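Local coordinates for probable adhesion protein (PDB 6RU4) that probably serves as a periplasmic solute-binding protein for ferrous iron transport and holds a manganese(II) ion here, at residues A[13-18]-A[111-116]; A[174-179]-A[194-199]; A[178-183]-A[246-251]. All blocks are in the same frame, centred on the assembly; numbering follows the deposited sequence.

All three contacts border one manganese site, built from the NE2 atoms of His41, His66, His111, His177, His199 and His250. Contact 1 includes the loop of His111, contact 2 carries His177 and His199, and contact 3 carries His250. The centres of contacts 1 and 2 lie about 18 Å apart, those of 1 and 3 about 11 Å, and those of 2 and 3 about 10 Å. Contacts 2 and 3 share Gly178 and Ala179 and both reach the parallel sheet that holds strands 173-175 and 244-248. Contact 1 belongs instead beside the sheet of strand 7-11. At the metal, His111 NE2 lies 3.1 Å from His199 NE2 and 3.2 Å from His250 NE2.

Contact 1 of 3, residues A[13-18]-A[111-116]; sequences LHPYYS and HTFLSI. With MN (manganese (II) ion), chain E.
Phe113 holds CG between its backbone N and its carbonyl carbon (chi1 53°), and this turns the ring toward residues 13-18. Tyr16 keeps CG beside its own backbone N (chi1 -66°), which carries the phenol end across to Phe113. From residues 13-18, three side chains meet the Phe113 ring. CD1 of Leu13 comes to CE2 of Phe113 at 3.6 Å, the two side chains crossing at about a right angle. CG of Pro15 packs against CD1 of Phe113 at 3.7 Å. CE2 of Tyr16 touches CD2 of Phe113 at 3.6 Å. The two aromatic planes are 75° apart, with centroids separated by 5.8 Å, and the pair is oblique. The Tyr16 hydroxyl lies at the edge of the Phe113 ring, with OH 3.5 Å from CD2. His111 CA lies over the rim of one face of the Phe113 ring.

The polar ends are tied elsewhere. Tyr16 OH is hydrogen-bonded to Asn62 ND2, and Thr112 OG1 to Asn88 OD1. The two oxygens, Tyr16 OH and Thr112 OG1, are 3.9 Å apart. Segment 13-18 runs into helix 14-24, where Tyr16 N bonds to Leu13 O at 3.1 Å. His111 points away from this helix. Its NE2 binds the manganese at 2.3 Å, while ND1 is hydrogen-bonded to Asn109 OD1, a second-shell bond that, with the metal, would hold the ring's rotation. The apolar packing thus sets the loop before helix 117-133 against the helix that follows strand 7-11, right behind a histidine of the six-histidine metal site.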
loop_
_atom_site.group_PDB
_atom_site.type_symbol
_atom_site.label_atom_id
_atom_site.label_comp_id
_atom_site.label_asym_id
_atom_site.label_seq_id
_atom_site.Cartn_x
_atom_site.Cartn_y
_atom_site.Cartn_z
ATOM N N LEU A 13 -5.877 -2.675 -6.591
ATOM C CA LEU A 13 -4.632 -3.174 -5.990
ATOM C C LEU A 13 -4.897 -4.410 -5.141
ATOM O O LEU A 13 -5.988 -4.528 -4.595
ATOM C CB LEU A 13 -3.970 -2.056 -5.123
ATOM C CG LEU A 13 -3.797 -0.652 -5.786
ATOM C CD1 LEU A 13 -3.844 0.445 -4.794
ATOM C CD2 LEU A 13 -2.568 -0.558 -6.618
ATOM N N HIS A 14 -3.887 -5.321 -5.002
ATOM C CA HIS A 14 -3.965 -6.550 -4.175
ATOM C C HIS A 14 -4.471 -6.298 -2.743
ATOM O O HIS A 14 -5.345 -7.061 -2.338
ATOM C CB HIS A 14 -2.632 -7.346 -4.121
ATOM C CG HIS A 14 -2.142 -7.885 -5.431
ATOM N ND1 HIS A 14 -1.694 -7.043 -6.442
ATOM C CD2 HIS A 14 -2.005 -9.163 -5.840
ATOM C CE1 HIS A 14 -1.328 -7.840 -7.436
ATOM N NE2 HIS A 14 -1.514 -9.119 -7.123
ATOM N N PRO A 15 -4.029 -5.276 -1.952
ATOM C CA PRO A 15 -4.572 -5.127 -0.580
ATOM C C PRO A 15 -6.085 -4.957 -0.530
ATOM O O PRO A 15 -6.715 -5.387 0.432
ATOM C CB PRO A 15 -3.857 -3.876 -0.046
ATOM C CG PRO A 15 -2.610 -3.763 -0.851
ATOM C CD PRO A 15 -3.013 -4.233 -2.220
ATOM N N TYR A 16 -6.666 -4.357 -1.578
ATOM C CA TYR A 16 -8.099 -4.103 -1.663
ATOM C C TYR A 16 -8.890 -5.371 -1.960
ATOM O O TYR A 16 -10.026 -5.488 -1.508
ATOM C CB TYR A 16 -8.408 -2.954 -2.646
ATOM C CG TYR A 16 -7.860 -1.634 -2.152
ATOM C CD1 TYR A 16 -8.596 -0.835 -1.288
ATOM C CD2 TYR A 16 -6.555 -1.243 -2.448
ATOM C CE1 TYR A 16 -8.070 0.351 -0.775
ATOM C CE2 TYR A 16 -6.016 -0.066 -1.931
ATOM C CZ TYR A 16 -6.778 0.729 -1.101
ATOM O OH TYR A 16 -6.252 1.903 -0.642
ATOM N N TYR A 17 -8.263 -6.344 -2.664
ATOM C CA TYR A 17 -8.839 -7.661 -2.938
ATOM C C TYR A 17 -9.017 -8.328 -1.584
ATOM O O TYR A 17 -10.112 -8.778 -1.284
ATOM C CB TYR A 17 -7.917 -8.522 -3.838
ATOM C CG TYR A 17 -8.575 -9.819 -4.260
ATOM C CD1 TYR A 17 -9.398 -9.873 -5.382
ATOM C CD2 TYR A 17 -8.435 -10.974 -3.500
ATOM C CE1 TYR A 17 -10.065 -11.044 -5.736
ATOM C CE2 TYR A 17 -9.082 -12.157 -3.855
ATOM C CZ TYR A 17 -9.900 -12.185 -4.971
ATOM O OH TYR A 17 -10.538 -13.348 -5.327
ATOM N N SER A 18 -7.965 -8.317 -0.742
ATOM C CA SER A 18 -7.960 -8.860 0.619
ATOM C C SER A 18 -9.037 -8.254 1.495
ATOM O O SER A 18 -9.797 -9.017 2.080
ATOM C CB SER A 18 -6.598 -8.673 1.277
ATOM O OG SER A 18 -5.636 -9.546 0.723
ATOM N N HIS A 111 -0.222 5.357 -0.051
ATOM C CA HIS A 111 0.010 4.030 0.533
ATOM C C HIS A 111 -0.586 3.817 1.888
ATOM O O HIS A 111 0.052 3.213 2.759
ATOM C CB HIS A 111 1.513 3.731 0.568
ATOM C CG HIS A 111 2.161 3.888 -0.770
ATOM N ND1 HIS A 111 2.510 5.133 -1.258
ATOM C CD2 HIS A 111 2.457 2.953 -1.692
ATOM C CE1 HIS A 111 3.065 4.914 -2.424
ATOM N NE2 HIS A 111 3.078 3.604 -2.719
ATOM N N THR A 112 -1.857 4.236 2.052
ATOM C CA THR A 112 -2.616 4.107 3.296
ATOM C C THR A 112 -2.788 2.647 3.619
ATOM O O THR A 112 -2.718 2.248 4.781
ATOM C CB THR A 112 -3.929 4.803 3.136
ATOM O OG1 THR A 112 -4.538 4.282 1.964
ATOM C CG2 THR A 112 -3.780 6.315 3.001
ATOM N N PHE A 113 -2.944 1.844 2.563
ATOM C CA PHE A 113 -3.066 0.404 2.624
ATOM C C PHE A 113 -1.838 -0.302 3.288
ATOM O O PHE A 113 -1.965 -1.472 3.620
ATOM C CB PHE A 113 -3.384 -0.167 1.238
ATOM C CG PHE A 113 -2.454 0.244 0.129
ATOM C CD1 PHE A 113 -1.263 -0.453 -0.103
ATOM C CD2 PHE A 113 -2.829 1.235 -0.786
ATOM C CE1 PHE A 113 -0.420 -0.102 -1.172
ATOM C CE2 PHE A 113 -2.002 1.559 -1.878
ATOM C CZ PHE A 113 -0.807 0.883 -2.065
ATOM N N LEU A 114 -0.699 0.395 3.534
ATOM C CA LEU A 114 0.462 -0.237 4.180
ATOM C C LEU A 114 0.554 0.095 5.676
ATOM O O LEU A 114 1.587 -0.127 6.308
ATOM C CB LEU A 114 1.786 0.038 3.437
ATOM C CG LEU A 114 1.945 -0.696 2.089
ATOM C CD1 LEU A 114 3.143 -0.227 1.357
ATOM C CD2 LEU A 114 2.036 -2.195 2.283
ATOM N N SER A 115 -0.571 0.540 6.242
ATOM C CA SER A 115 -0.805 0.886 7.635
ATOM C C SER A 115 -1.799 -0.128 8.181
ATOM O O SER A 115 -2.688 -0.546 7.443
ATOM C CB SER A 115 -1.463 2.256 7.694
ATOM O OG SER A 115 -2.053 2.541 8.950
ATOM N N ILE A 116 -1.691 -0.517 9.457
ATOM C CA ILE A 116 -2.681 -1.436 10.030
ATOM C C ILE A 116 -3.939 -0.635 10.395
ATOM O O ILE A 116 -5.037 -1.052 10.043
ATOM C CB ILE A 116 -2.122 -2.290 11.205
ATOM C CG1 ILE A 116 -0.982 -3.273 10.737
ATOM C CG2 ILE A 116 -3.248 -3.011 11.976
ATOM C CD1 ILE A 116 -1.390 -4.569 9.971
HETATM MN MN MN E . 3.697 2.686 -4.690
#

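Contact 2 of 3, residues A[174-179]-A[194-199]. With MN (manganese (II) ion), chain E.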
loop_
_atom_site.group_PDB
_atom_site.type_symbol
_atom_site.label_atom_id
_atom_site.label_comp_id
_atom_site.label_asym_id
_atom_site.label_seq_id
_atom_site.Cartn_x
_atom_site.Cartn_y
_atom_site.Cartn_z
ATOM N N ALA A 174 15.700 4.881 5.798
ATOM C CA ALA A 174 15.457 5.367 4.455
ATOM C C ALA A 174 14.753 4.254 3.701
ATOM O O ALA A 174 14.805 3.103 4.128
ATOM C CB ALA A 174 16.771 5.702 3.781
ATOM N N THR A 175 14.057 4.587 2.601
ATOM C CA THR A 175 13.369 3.578 1.783
ATOM C C THR A 175 13.649 3.907 0.322
ATOM O O THR A 175 13.948 5.067 0.026
ATOM C CB THR A 175 11.855 3.483 2.110
ATOM O OG1 THR A 175 11.171 4.548 1.472
ATOM C CG2 THR A 175 11.543 3.474 3.622
ATOM N N ILE A 176 13.583 2.912 -0.590
ATOM C CA ILE A 176 13.795 3.171 -2.027
ATOM C C ILE A 176 12.522 3.865 -2.541
ATOM O O ILE A 176 12.583 4.996 -3.012
ATOM C CB ILE A 176 14.120 1.844 -2.806
ATOM C CG1 ILE A 176 15.511 1.256 -2.411
ATOM C CG2 ILE A 176 13.958 1.976 -4.343
ATOM C CD1 ILE A 176 16.727 2.116 -2.607
ATOM N N HIS A 177 11.384 3.184 -2.347
ATOM C CA HIS A 177 10.017 3.523 -2.726
ATOM C C HIS A 177 9.330 4.152 -1.512
ATOM O O HIS A 177 9.474 3.626 -0.415
ATOM C CB HIS A 177 9.287 2.211 -3.132
ATOM C CG HIS A 177 8.031 2.410 -3.914
ATOM N ND1 HIS A 177 8.044 2.475 -5.302
ATOM C CD2 HIS A 177 6.757 2.527 -3.483
ATOM C CE1 HIS A 177 6.792 2.679 -5.658
ATOM N NE2 HIS A 177 5.976 2.710 -4.598
ATOM N N GLY A 178 8.602 5.259 -1.714
ATOM C CA GLY A 178 7.907 5.991 -0.654
ATOM C C GLY A 178 6.589 5.407 -0.212
ATOM O O GLY A 178 5.612 6.134 -0.043
ATOM N N ALA A 179 6.569 4.105 0.026
ATOM C CA ALA A 179 5.393 3.350 0.443
ATOM C C ALA A 179 5.240 3.102 1.969
ATOM O O ALA A 179 4.149 2.713 2.423
ATOM C CB ALA A 179 5.418 2.002 -0.268
ATOM N N VAL A 194 13.657 9.245 1.096
ATOM C CA VAL A 194 13.085 8.364 0.078
ATOM C C VAL A 194 13.995 8.559 -1.161
ATOM O O VAL A 194 14.230 9.691 -1.587
ATOM C CB VAL A 194 11.579 8.661 -0.193
ATOM C CG1 VAL A 194 11.036 7.802 -1.336
ATOM C CG2 VAL A 194 10.750 8.456 1.069
ATOM N N VAL A 195 14.552 7.470 -1.684
ATOM C CA VAL A 195 15.492 7.496 -2.818
ATOM C C VAL A 195 14.824 7.920 -4.138
ATOM O O VAL A 195 15.400 8.713 -4.882
ATOM C CB VAL A 195 16.253 6.158 -2.945
ATOM C CG1 VAL A 195 17.213 6.177 -4.131
ATOM C CG2 VAL A 195 17.007 5.846 -1.650
ATOM N N GLU A 196 13.621 7.386 -4.422
ATOM C CA GLU A 196 12.844 7.729 -5.607
ATOM C C GLU A 196 12.418 9.203 -5.521
ATOM O O GLU A 196 11.820 9.585 -4.515
ATOM C CB GLU A 196 11.621 6.816 -5.723
ATOM C CG GLU A 196 11.935 5.446 -6.308
ATOM C CD GLU A 196 10.738 4.570 -6.615
ATOM O OE1 GLU A 196 9.596 4.973 -6.286
ATOM O OE2 GLU A 196 10.950 3.466 -7.174
ATOM N N PRO A 197 12.768 10.060 -6.515
ATOM C CA PRO A 197 12.420 11.491 -6.417
ATOM C C PRO A 197 10.924 11.792 -6.386
ATOM O O PRO A 197 10.508 12.783 -5.776
ATOM C CB PRO A 197 13.104 12.106 -7.640
ATOM C CG PRO A 197 13.251 10.980 -8.599
ATOM C CD PRO A 197 13.526 9.788 -7.754
ATOM N N ALA A 198 10.126 10.914 -7.012
ATOM C CA ALA A 198 8.671 10.970 -7.106
ATOM C C ALA A 198 8.154 9.527 -7.174
ATOM O O ALA A 198 8.902 8.626 -7.590
ATOM C CB ALA A 198 8.261 11.735 -8.362
ATOM N N HIS A 199 6.882 9.312 -6.786
ATOM C CA HIS A 199 6.260 7.998 -6.756
ATOM C C HIS A 199 6.450 7.184 -8.037
ATOM O O HIS A 199 5.936 7.558 -9.099
ATOM C CB HIS A 199 4.775 8.098 -6.389
ATOM C CG HIS A 199 4.129 6.767 -6.132
ATOM N ND1 HIS A 199 2.816 6.523 -6.497
ATOM C CD2 HIS A 199 4.637 5.659 -5.533
ATOM C CE1 HIS A 199 2.574 5.281 -6.115
ATOM N NE2 HIS A 199 3.652 4.714 -5.556
HETATM MN MN MN E . 3.697 2.686 -4.690
HETATM O O HOH W 1 8.297 6.275 -4.302
#
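His177 and His199 bring their imidazoles together at the metal with planes 70° apart, an oblique pair. A water lies over the centre of one face of the His177 ring, and Ala179 CB sits at its edge, in plane. The His199 ring has both His177 NE2 and the same water at its edge. His41 meets the His177 ring as well, and His66 stands edge-to-face with His199. NE2 of His177 binds the manganese at 2.3 Å and NE2 of His199 binds it at 2.2 Å. The Glu196 carboxylate is turned 69° from the His177 ring. Its OE1 comes to 3.1 Å from His177 ND1, but the angle is poor for a hydrogen bond.

The water ties this carboxylate to the backbone. It accepts from Gly178 N at 2.8 Å and donates to Glu196 OE1 at 2.7 Å. The two segments leave neighbouring parallel strands, 173-175 and 191-194, which are joined by a beta-alpha-beta crossover through helix 181-184. His177 and His199 sit in the loops that follow the C-terminal ends of these strands. Thr175 pairs with Val194 in parallel register. The pairing runs on into the loops: Val195 N bonds to Thr175 O at 3.0 Å, and Glu196 N bonds to Ile176 O at 3.0 Å.

His177 sets off away from the other segment. Its CG lies anti to the backbone N (chi1 -163°), and the ring end swings back to the metal. Gly178 is the centre of an inverse gamma turn, with Val194 CG1 packed against its N. The Ile176 and Val195 side chains run alongside each other, CD1 of Ile176 meeting CG2 of Val195. Thr175 OG1 donates to His177 O at 2.7 Å from above the carbonyl plane.

Contact 3 of 3, residues A[178-183]-A[246-251]; sequences GAYDYL and YSLSHI. With MN (manganese (II) ion), chain E.
The end of strand 244-248 and the metal-binding His250 just after it pack here against the turn into helix 181-184. Strand 244-248 is an outermost strand of a parallel sheet. His250 lies in the loop past its C-terminal end, as His177 does after strand 173-175. Ala179 and Tyr180 face Leu248 and His250 across the contact, and Tyr180 occupies the N-cap position of the helix.

The Tyr180 ring is sandwiched between aliphatic groups. Leu248 CD1 lies over one face, 3.8 Å from the ring centroid and 16° off the ring normal, a CH-pi contact. Leu248 CB covers the phenol end of that face, 3.6 Å from Tyr180 CZ. On the opposite face Ala179 CB sits over the centre of the ring. Ser249 O lies at the edge, in plane, 3.7 Å from Tyr180 CE1. The Tyr180 and Leu248 side chains run antiparallel, Leu248 CB by the phenol end and CD1 by the CG end of the ring. The Tyr180 hydroxyl lies beside the 248-250 backbone and is hydrogen-bonded to Glu226 OE2. Farther along the helix, Leu183 CD1 approaches Leu248 CD1 at 4.3 Å, a loose apolar contact.

Ala179 CB does double duty. Besides the tyrosine face, it touches His250 CD2 at 3.8 Å, so one methyl touches both side chains. His250 has CG anti to its backbone N (chi1 -171°), which carries the imidazole to the manganese, bound by NE2 at 2.2 Å. His111 of contact 1 and His177 of contact 2 bind the same ion. The backbone after the strand is shaped by an ST turn. Ser249 OG, also hydrogen-bonded to Glu264 OE1, accepts from Ile251 N at 3.2 Å with an N-H...O angle of 146°.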
loop_
_atom_site.group_PDB
_atom_site.type_symbol
_atom_site.label_atom_id
_atom_site.label_comp_id
_atom_site.label_asym_id
_atom_site.label_seq_id
_atom_site.Cartn_x
_atom_site.Cartn_y
_atom_site.Cartn_z
ATOM N N GLY A 178 8.602 5.259 -1.714
ATOM C CA GLY A 178 7.907 5.991 -0.654
ATOM C C GLY A 178 6.589 5.407 -0.212
ATOM O O GLY A 178 5.612 6.134 -0.043
ATOM N N ALA A 179 6.569 4.105 0.026
ATOM C CA ALA A 179 5.393 3.350 0.443
ATOM C C ALA A 179 5.240 3.102 1.969
ATOM O O ALA A 179 4.149 2.713 2.423
ATOM C CB ALA A 179 5.418 2.002 -0.268
ATOM N N TYR A 180 6.315 3.276 2.749
ATOM C CA TYR A 180 6.303 2.789 4.123
ATOM C C TYR A 180 6.205 3.827 5.253
ATOM O O TYR A 180 6.313 3.462 6.426
ATOM C CB TYR A 180 7.525 1.884 4.303
ATOM C CG TYR A 180 7.586 0.854 3.198
ATOM C CD1 TYR A 180 6.655 -0.175 3.131
ATOM C CD2 TYR A 180 8.503 0.971 2.157
ATOM C CE1 TYR A 180 6.672 -1.100 2.087
ATOM C CE2 TYR A 180 8.533 0.047 1.108
ATOM C CZ TYR A 180 7.615 -0.988 1.081
ATOM O OH TYR A 180 7.641 -1.921 0.074
ATOM N N ASP A 181 5.852 5.067 4.899
ATOM C CA ASP A 181 5.668 6.176 5.825
ATOM C C ASP A 181 4.550 5.887 6.838
ATOM O O ASP A 181 4.721 6.199 8.024
ATOM C CB ASP A 181 5.446 7.495 5.052
ATOM C CG ASP A 181 6.667 7.948 4.243
ATOM O OD1 ASP A 181 6.857 7.446 3.104
ATOM O OD2 ASP A 181 7.433 8.800 4.746
ATOM N N TYR A 182 3.452 5.234 6.395
ATOM C CA TYR A 182 2.325 4.838 7.247
ATOM C C TYR A 182 2.672 3.628 8.154
ATOM O O TYR A 182 2.289 3.604 9.321
ATOM C CB TYR A 182 1.093 4.509 6.393
ATOM C CG TYR A 182 0.499 5.684 5.646
ATOM C CD1 TYR A 182 -0.469 6.500 6.238
ATOM C CD2 TYR A 182 0.838 5.935 4.319
ATOM C CE1 TYR A 182 -1.060 7.552 5.529
ATOM C CE2 TYR A 182 0.252 6.980 3.605
ATOM C CZ TYR A 182 -0.693 7.786 4.215
ATOM O OH TYR A 182 -1.249 8.810 3.497
ATOM N N LEU A 183 3.375 2.628 7.594
ATOM C CA LEU A 183 3.853 1.417 8.262
ATOM C C LEU A 183 4.795 1.801 9.403
ATOM O O LEU A 183 4.647 1.288 10.515
ATOM C CB LEU A 183 4.624 0.547 7.250
ATOM C CG LEU A 183 4.755 -0.980 7.495
ATOM C CD1 LEU A 183 5.289 -1.646 6.259
ATOM C CD2 LEU A 183 5.761 -1.320 8.615
ATOM N N TYR A 246 17.413 -4.036 4.069
ATOM C CA TYR A 246 16.265 -4.850 4.447
ATOM C C TYR A 246 15.260 -4.643 3.330
ATOM O O TYR A 246 15.326 -3.621 2.642
ATOM C CB TYR A 246 15.688 -4.404 5.817
ATOM C CG TYR A 246 16.632 -4.615 6.983
ATOM C CD1 TYR A 246 17.597 -3.671 7.301
ATOM C CD2 TYR A 246 16.575 -5.770 7.755
ATOM C CE1 TYR A 246 18.512 -3.886 8.330
ATOM C CE2 TYR A 246 17.477 -5.991 8.799
ATOM C CZ TYR A 246 18.444 -5.043 9.084
ATOM O OH TYR A 246 19.325 -5.209 10.124
ATOM N N SER A 247 14.358 -5.606 3.111
ATOM C CA SER A 247 13.381 -5.481 2.036
ATOM C C SER A 247 11.970 -5.600 2.539
ATOM O O SER A 247 11.688 -6.424 3.416
ATOM C CB SER A 247 13.647 -6.522 0.947
ATOM O OG SER A 247 14.760 -6.177 0.143
ATOM N N LEU A 248 11.064 -4.810 1.951
ATOM C CA LEU A 248 9.653 -4.857 2.304
ATOM C C LEU A 248 8.788 -5.115 1.079
ATOM O O LEU A 248 9.216 -4.914 -0.051
ATOM C CB LEU A 248 9.187 -3.592 3.072
ATOM C CG LEU A 248 9.860 -3.264 4.403
ATOM C CD1 LEU A 248 9.369 -1.940 4.919
ATOM C CD2 LEU A 248 9.648 -4.363 5.450
ATOM N N SER A 249 7.569 -5.581 1.337
ATOM C CA SER A 249 6.541 -5.890 0.360
ATOM C C SER A 249 5.543 -4.746 0.250
ATOM O O SER A 249 5.027 -4.265 1.266
ATOM C CB SER A 249 5.812 -7.154 0.785
ATOM O OG SER A 249 4.825 -7.469 -0.174
ATOM N N HIS A 250 5.258 -4.329 -0.995
ATOM C CA HIS A 250 4.294 -3.288 -1.350
ATOM C C HIS A 250 2.909 -3.952 -1.524
ATOM O O HIS A 250 1.894 -3.248 -1.622
ATOM C CB HIS A 250 4.769 -2.598 -2.647
ATOM C CG HIS A 250 4.033 -1.360 -3.091
ATOM N ND1 HIS A 250 2.711 -1.405 -3.488
ATOM C CD2 HIS A 250 4.511 -0.121 -3.338
ATOM C CE1 HIS A 250 2.412 -0.198 -3.921
ATOM N NE2 HIS A 250 3.455 0.615 -3.845
ATOM N N ILE A 251 2.863 -5.315 -1.485
ATOM C CA ILE A 251 1.661 -6.167 -1.636
ATOM C C ILE A 251 1.054 -5.876 -3.040
ATOM O O ILE A 251 -0.071 -5.429 -3.144
ATOM C CB ILE A 251 0.662 -6.056 -0.398
ATOM C CG1 ILE A 251 1.423 -6.178 0.965
ATOM C CG2 ILE A 251 -0.477 -7.108 -0.467
ATOM C CD1 ILE A 251 0.693 -5.675 2.224
HETATM MN MN MN E . 3.697 2.686 -4.690
#